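Local coordinates for protein maleate cis-trans isomerase (Pseudomonas putida, PDB 4FQ5) that probably catalyses the cis-trans isomerization of the double bond of maleate to give fumarate, at residues 136-149 with 242-255. The protein carries 1 engineered substitution. Residues are numbered along the deposited sequence; the frame is centred on the assembly and turned at random.
Sequences ITSAGALIDGIRAL and ISAAVATTWAMLTA
I136 turns CG1 anti to its own carbonyl carbon (chi1 -78°), and this lays the side chain along helix 244-255. CG1 packs on A251 CB at 3.8 Å, and CD1 goes on to A255 CB at 3.7 Å. An alanine in place of I136 would probably open a gap beside A251 and A255 and weaken the hold of strand 135-137 on helix 244-255. W250 holds CG anti to the backbone N (chi1 173°), which carries the indole against helix 138-149, at D144, G145 and A148. There its six-membered ring meets A148 CB obliquely, CZ2 to CB 3.6 Å, and CZ3 lies near the peptide joining D144 and G145. T254 CG2 sits over one face of the ring, and NE1 is hydrogen-bonded to Y273 O.

Small residues fill the crossing. A141 CB rests 3.5 Å from A247 O and also touches A251 CB, while A247 CB lies against the backbone of L142. The helix axes can therefore approach to 7.8 Å, at 82°. Each helix follows an edge strand of its own four-stranded parallel sheet, both with strand order 2-1-3-4. The contact thus joins the two alpha/beta halves of this Asp/Glu racemase-like fold, beside the maleate pocket.

At the start of segment 242-255, the side chains of I242 and I146 cross at about a right angle, CD1 of I242 lying 3.5 Å from CG1 of I146. I242 CD1 also touches L142 CD1. I242 CG2 meets L149 CD2 tip to tip. Nearer the pocket, T248 OG1 donates to A244 O at 2.8 Å. S138 OG is hydrogen-bonded to A102 O, in the loop that lines the maleate site.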
loop_
_atom_site.group_PDB
_atom_site.type_symbol
_atom_site.label_atom_id
_atom_site.label_comp_id
_atom_site.label_asym_id
_atom_site.label_seq_id
_atom_site.Cartn_x
_atom_site.Cartn_y
_atom_site.Cartn_z
ATOM N N ILE A 136 -14.883 -7.836 -21.180
ATOM C CA ILE A 136 -15.472 -6.510 -21.013
ATOM C C ILE A 136 -14.866 -5.623 -22.094
ATOM O O ILE A 136 -13.673 -5.712 -22.373
ATOM C CB ILE A 136 -15.212 -5.925 -19.592
ATOM C CG1 ILE A 136 -16.162 -6.547 -18.560
ATOM C CG2 ILE A 136 -15.491 -4.428 -19.544
ATOM C CD1 ILE A 136 -15.716 -7.870 -17.984
ATOM N N THR A 137 -15.697 -4.817 -22.743
ATOM C CA THR A 137 -15.187 -3.712 -23.543
ATOM C C THR A 137 -15.514 -2.418 -22.804
ATOM O O THR A 137 -16.542 -2.336 -22.131
ATOM C CB THR A 137 -15.781 -3.672 -24.972
ATOM O OG1 THR A 137 -17.166 -3.317 -24.912
ATOM C CG2 THR A 137 -15.621 -5.030 -25.676
ATOM N N SER A 138 -14.631 -1.430 -22.924
ATOM C CA SER A 138 -14.850 -0.080 -22.388
ATOM C C SER A 138 -16.172 0.510 -22.853
ATOM O O SER A 138 -16.890 1.144 -22.073
ATOM C CB SER A 138 -13.741 0.848 -22.862
ATOM O OG SER A 138 -12.524 0.484 -22.255
ATOM N N ALA A 139 -16.465 0.317 -24.137
ATOM C CA ALA A 139 -17.682 0.840 -24.747
ATOM C C ALA A 139 -18.914 0.262 -24.072
ATOM O O ALA A 139 -19.800 1.007 -23.656
ATOM C CB ALA A 139 -17.700 0.561 -26.244
ATOM N N GLY A 140 -18.947 -1.063 -23.946
ATOM C CA GLY A 140 -20.064 -1.763 -23.318
ATOM C C GLY A 140 -20.171 -1.445 -21.838
ATOM O O GLY A 140 -21.272 -1.267 -21.310
ATOM N N ALA A 141 -19.021 -1.372 -21.173
ATOM C CA ALA A 141 -18.954 -1.052 -19.751
ATOM C C ALA A 141 -19.560 0.316 -19.479
ATOM O O ALA A 141 -20.329 0.472 -18.530
ATOM C CB ALA A 141 -17.511 -1.102 -19.264
ATOM N N LEU A 142 -19.220 1.297 -20.319
ATOM C CA LEU A 142 -19.754 2.647 -20.180
ATOM C C LEU A 142 -21.276 2.643 -20.267
ATOM O O LEU A 142 -21.949 3.221 -19.406
ATOM C CB LEU A 142 -19.151 3.617 -21.208
ATOM C CG LEU A 142 -19.487 5.098 -20.953
ATOM C CD1 LEU A 142 -18.648 5.654 -19.807
ATOM C CD2 LEU A 142 -19.299 5.951 -22.204
ATOM N N ILE A 143 -21.813 1.983 -21.294
ATOM C CA ILE A 143 -23.264 1.864 -21.452
ATOM C C ILE A 143 -23.895 1.148 -20.256
ATOM O O ILE A 143 -24.876 1.638 -19.689
ATOM C CB ILE A 143 -23.663 1.203 -22.795
ATOM C CG1 ILE A 143 -23.551 2.217 -23.934
ATOM C CG2 ILE A 143 -25.097 0.695 -22.764
ATOM C CD1 ILE A 143 -22.360 1.995 -24.829
ATOM N N ASP A 144 -23.325 0.009 -19.864
ATOM C CA ASP A 144 -23.830 -0.738 -18.709
ATOM C C ASP A 144 -23.738 0.062 -17.405
ATOM O O ASP A 144 -24.645 -0.000 -16.575
ATOM C CB ASP A 144 -23.125 -2.097 -18.570
ATOM C CG ASP A 144 -23.447 -3.044 -19.722
ATOM O OD1 ASP A 144 -24.430 -2.782 -20.446
ATOM O OD2 ASP A 144 -22.715 -4.041 -19.911
ATOM N N GLY A 145 -22.650 0.812 -17.239
ATOM C CA GLY A 145 -22.458 1.649 -16.052
ATOM C C GLY A 145 -23.470 2.776 -15.977
ATOM O O GLY A 145 -23.997 3.084 -14.900
ATOM N N ILE A 146 -23.741 3.401 -17.119
ATOM C CA ILE A 146 -24.763 4.447 -17.196
ATOM C C ILE A 146 -26.138 3.877 -16.827
ATOM O O ILE A 146 -26.864 4.475 -16.030
ATOM C CB ILE A 146 -24.786 5.139 -18.581
ATOM C CG1 ILE A 146 -23.543 6.014 -18.749
ATOM C CG2 ILE A 146 -26.061 5.972 -18.757
ATOM C CD1 ILE A 146 -23.245 6.447 -20.168
ATOM N N ARG A 147 -26.484 2.721 -17.392
ATOM C CA ARG A 147 -27.747 2.058 -17.058
ATOM C C ARG A 147 -27.812 1.673 -15.574
ATOM O O ARG A 147 -28.844 1.850 -14.937
ATOM C CB ARG A 147 -27.997 0.835 -17.951
ATOM C CG ARG A 147 -28.371 1.177 -19.387
ATOM C CD ARG A 147 -28.334 -0.053 -20.284
ATOM N NE ARG A 147 -28.594 0.286 -21.685
ATOM C CZ ARG A 147 -28.271 -0.483 -22.726
ATOM N NH1 ARG A 147 -27.656 -1.642 -22.540
ATOM N NH2 ARG A 147 -28.548 -0.084 -23.964
ATOM N N ALA A 148 -26.707 1.166 -15.027
ATOM C CA ALA A 148 -26.636 0.795 -13.603
ATOM C C ALA A 148 -26.907 1.992 -12.699
ATOM O O ALA A 148 -27.557 1.868 -11.662
ATOM C CB ALA A 148 -25.281 0.182 -13.275
ATOM N N LEU A 149 -26.404 3.153 -13.106
ATOM C CA LEU A 149 -26.682 4.407 -12.414
ATOM C C LEU A 149 -28.145 4.836 -12.550
ATOM O O LEU A 149 -28.629 5.672 -11.780
ATOM C CB LEU A 149 -25.766 5.507 -12.950
ATOM C CG LEU A 149 -24.488 5.941 -12.214
ATOM C CD1 LEU A 149 -24.063 5.044 -11.058
ATOM C CD2 LEU A 149 -23.368 6.120 -13.221
ATOM N N ILE A 242 -18.500 9.471 -14.138
ATOM C CA ILE A 242 -17.864 8.230 -14.550
ATOM C C ILE A 242 -16.891 8.505 -15.678
ATOM O O ILE A 242 -16.917 9.577 -16.289
ATOM C CB ILE A 242 -18.891 7.168 -15.007
ATOM C CG1 ILE A 242 -19.701 7.674 -16.214
ATOM C CG2 ILE A 242 -19.776 6.760 -13.839
ATOM C CD1 ILE A 242 -20.709 6.674 -16.741
ATOM N N SER A 243 -16.026 7.529 -15.933
ATOM C CA SER A 243 -15.111 7.569 -17.057
ATOM C C SER A 243 -15.097 6.181 -17.665
ATOM O O SER A 243 -15.527 5.222 -17.017
ATOM C CB SER A 243 -13.706 7.949 -16.592
ATOM O OG SER A 243 -13.166 6.943 -15.753
ATOM N N ALA A 244 -14.610 6.069 -18.902
ATOM C CA ALA A 244 -14.476 4.760 -19.543
ATOM C C ALA A 244 -13.646 3.815 -18.663
ATOM O O ALA A 244 -13.983 2.645 -18.521
ATOM C CB ALA A 244 -13.850 4.897 -20.922
ATOM N N ALA A 245 -12.582 4.345 -18.059
ATOM C CA ALA A 245 -11.713 3.566 -17.164
ATOM C C ALA A 245 -12.470 3.088 -15.934
ATOM O O ALA A 245 -12.372 1.916 -15.554
ATOM C CB ALA A 245 -10.503 4.391 -16.746
ATOM N N VAL A 246 -13.223 4.000 -15.311
ATOM C CA VAL A 246 -14.025 3.670 -14.124
ATOM C C VAL A 246 -15.113 2.639 -14.437
ATOM O O VAL A 246 -15.297 1.675 -13.688
ATOM C CB VAL A 246 -14.602 4.940 -13.449
ATOM C CG1 VAL A 246 -15.857 4.631 -12.637
ATOM C CG2 VAL A 246 -13.546 5.584 -12.566
ATOM N N ALA A 247 -15.819 2.839 -15.550
ATOM C CA ALA A 247 -16.877 1.915 -15.977
ATOM C C ALA A 247 -16.333 0.506 -16.224
ATOM O O ALA A 247 -16.963 -0.483 -15.837
ATOM C CB ALA A 247 -17.577 2.446 -17.223
ATOM N N THR A 248 -15.161 0.437 -16.856
ATOM C CA THR A 248 -14.476 -0.831 -17.146
ATOM C C THR A 248 -14.141 -1.593 -15.860
ATOM O O THR A 248 -14.361 -2.805 -15.781
ATOM C CB THR A 248 -13.187 -0.599 -17.970
ATOM O OG1 THR A 248 -13.518 0.009 -19.224
ATOM C CG2 THR A 248 -12.446 -1.908 -18.244
ATOM N N THR A 249 -13.622 -0.896 -14.849
ATOM C CA THR A 249 -13.274 -1.603 -13.608
ATOM C C THR A 249 -14.530 -2.041 -12.868
ATOM O O THR A 249 -14.569 -3.133 -12.306
ATOM C CB THR A 249 -12.249 -0.880 -12.679
ATOM O OG1 THR A 249 -12.859 -0.488 -11.446
ATOM C CG2 THR A 249 -11.563 0.282 -13.334
ATOM N N TRP A 250 -15.563 -1.205 -12.904
ATOM C CA TRP A 250 -16.866 -1.593 -12.392
ATOM C C TRP A 250 -17.351 -2.858 -13.063
ATOM O O TRP A 250 -17.763 -3.809 -12.384
ATOM C CB TRP A 250 -17.875 -0.457 -12.547
ATOM C CG TRP A 250 -19.266 -0.885 -12.170
ATOM C CD1 TRP A 250 -19.828 -0.937 -10.895
ATOM C CD2 TRP A 250 -20.317 -1.379 -13.073
ATOM N NE1 TRP A 250 -21.119 -1.413 -10.951
ATOM C CE2 TRP A 250 -21.472 -1.695 -12.224
ATOM C CE3 TRP A 250 -20.413 -1.577 -14.447
ATOM C CZ2 TRP A 250 -22.659 -2.186 -12.751
ATOM C CZ3 TRP A 250 -21.616 -2.078 -14.965
ATOM C CH2 TRP A 250 -22.712 -2.372 -14.133
ATOM N N ALA A 251 -17.271 -2.898 -14.393
ATOM C CA ALA A 251 -17.739 -4.064 -15.151
ATOM C C ALA A 251 -16.902 -5.324 -14.912
ATOM O O ALA A 251 -17.448 -6.418 -14.805
ATOM C CB ALA A 251 -17.836 -3.743 -16.639
ATOM N N MET A 252 -15.585 -5.165 -14.807
ATOM C CA MET A 252 -14.700 -6.283 -14.476
ATOM C C MET A 252 -15.034 -6.874 -13.102
ATOM O O MET A 252 -15.174 -8.092 -12.959
ATOM C CB MET A 252 -13.236 -5.845 -14.508
ATOM C CG MET A 252 -12.632 -5.705 -15.891
ATOM S SD MET A 252 -10.983 -4.980 -15.780
ATOM C CE MET A 252 -10.367 -5.363 -17.408
ATOM N N LEU A 253 -15.156 -6.003 -12.100
ATOM C CA LEU A 253 -15.531 -6.426 -10.750
ATOM C C LEU A 253 -16.881 -7.157 -10.737
ATOM O O LEU A 253 -17.004 -8.235 -10.143
ATOM C CB LEU A 253 -15.566 -5.224 -9.805
ATOM C CG LEU A 253 -14.437 -4.878 -8.818
ATOM C CD1 LEU A 253 -13.138 -5.665 -8.964
ATOM C CD2 LEU A 253 -14.193 -3.372 -8.826
ATOM N N THR A 254 -17.882 -6.584 -11.404
ATOM C CA THR A 254 -19.211 -7.201 -11.440
ATOM C C THR A 254 -19.179 -8.561 -12.155
ATOM O O THR A 254 -19.872 -9.498 -11.746
ATOM C CB THR A 254 -20.277 -6.294 -12.089
ATOM O OG1 THR A 254 -19.907 -6.004 -13.439
ATOM C CG2 THR A 254 -20.424 -4.992 -11.326
ATOM N N ALA A 255 -18.359 -8.668 -13.201
ATOM C CA ALA A 255 -18.250 -9.919 -13.956
ATOM C C ALA A 255 -17.615 -11.017 -13.108
ATOM O O ALA A 255 -17.816 -12.198 -13.368
ATOM C CB ALA A 255 -17.459 -9.705 -15.241
#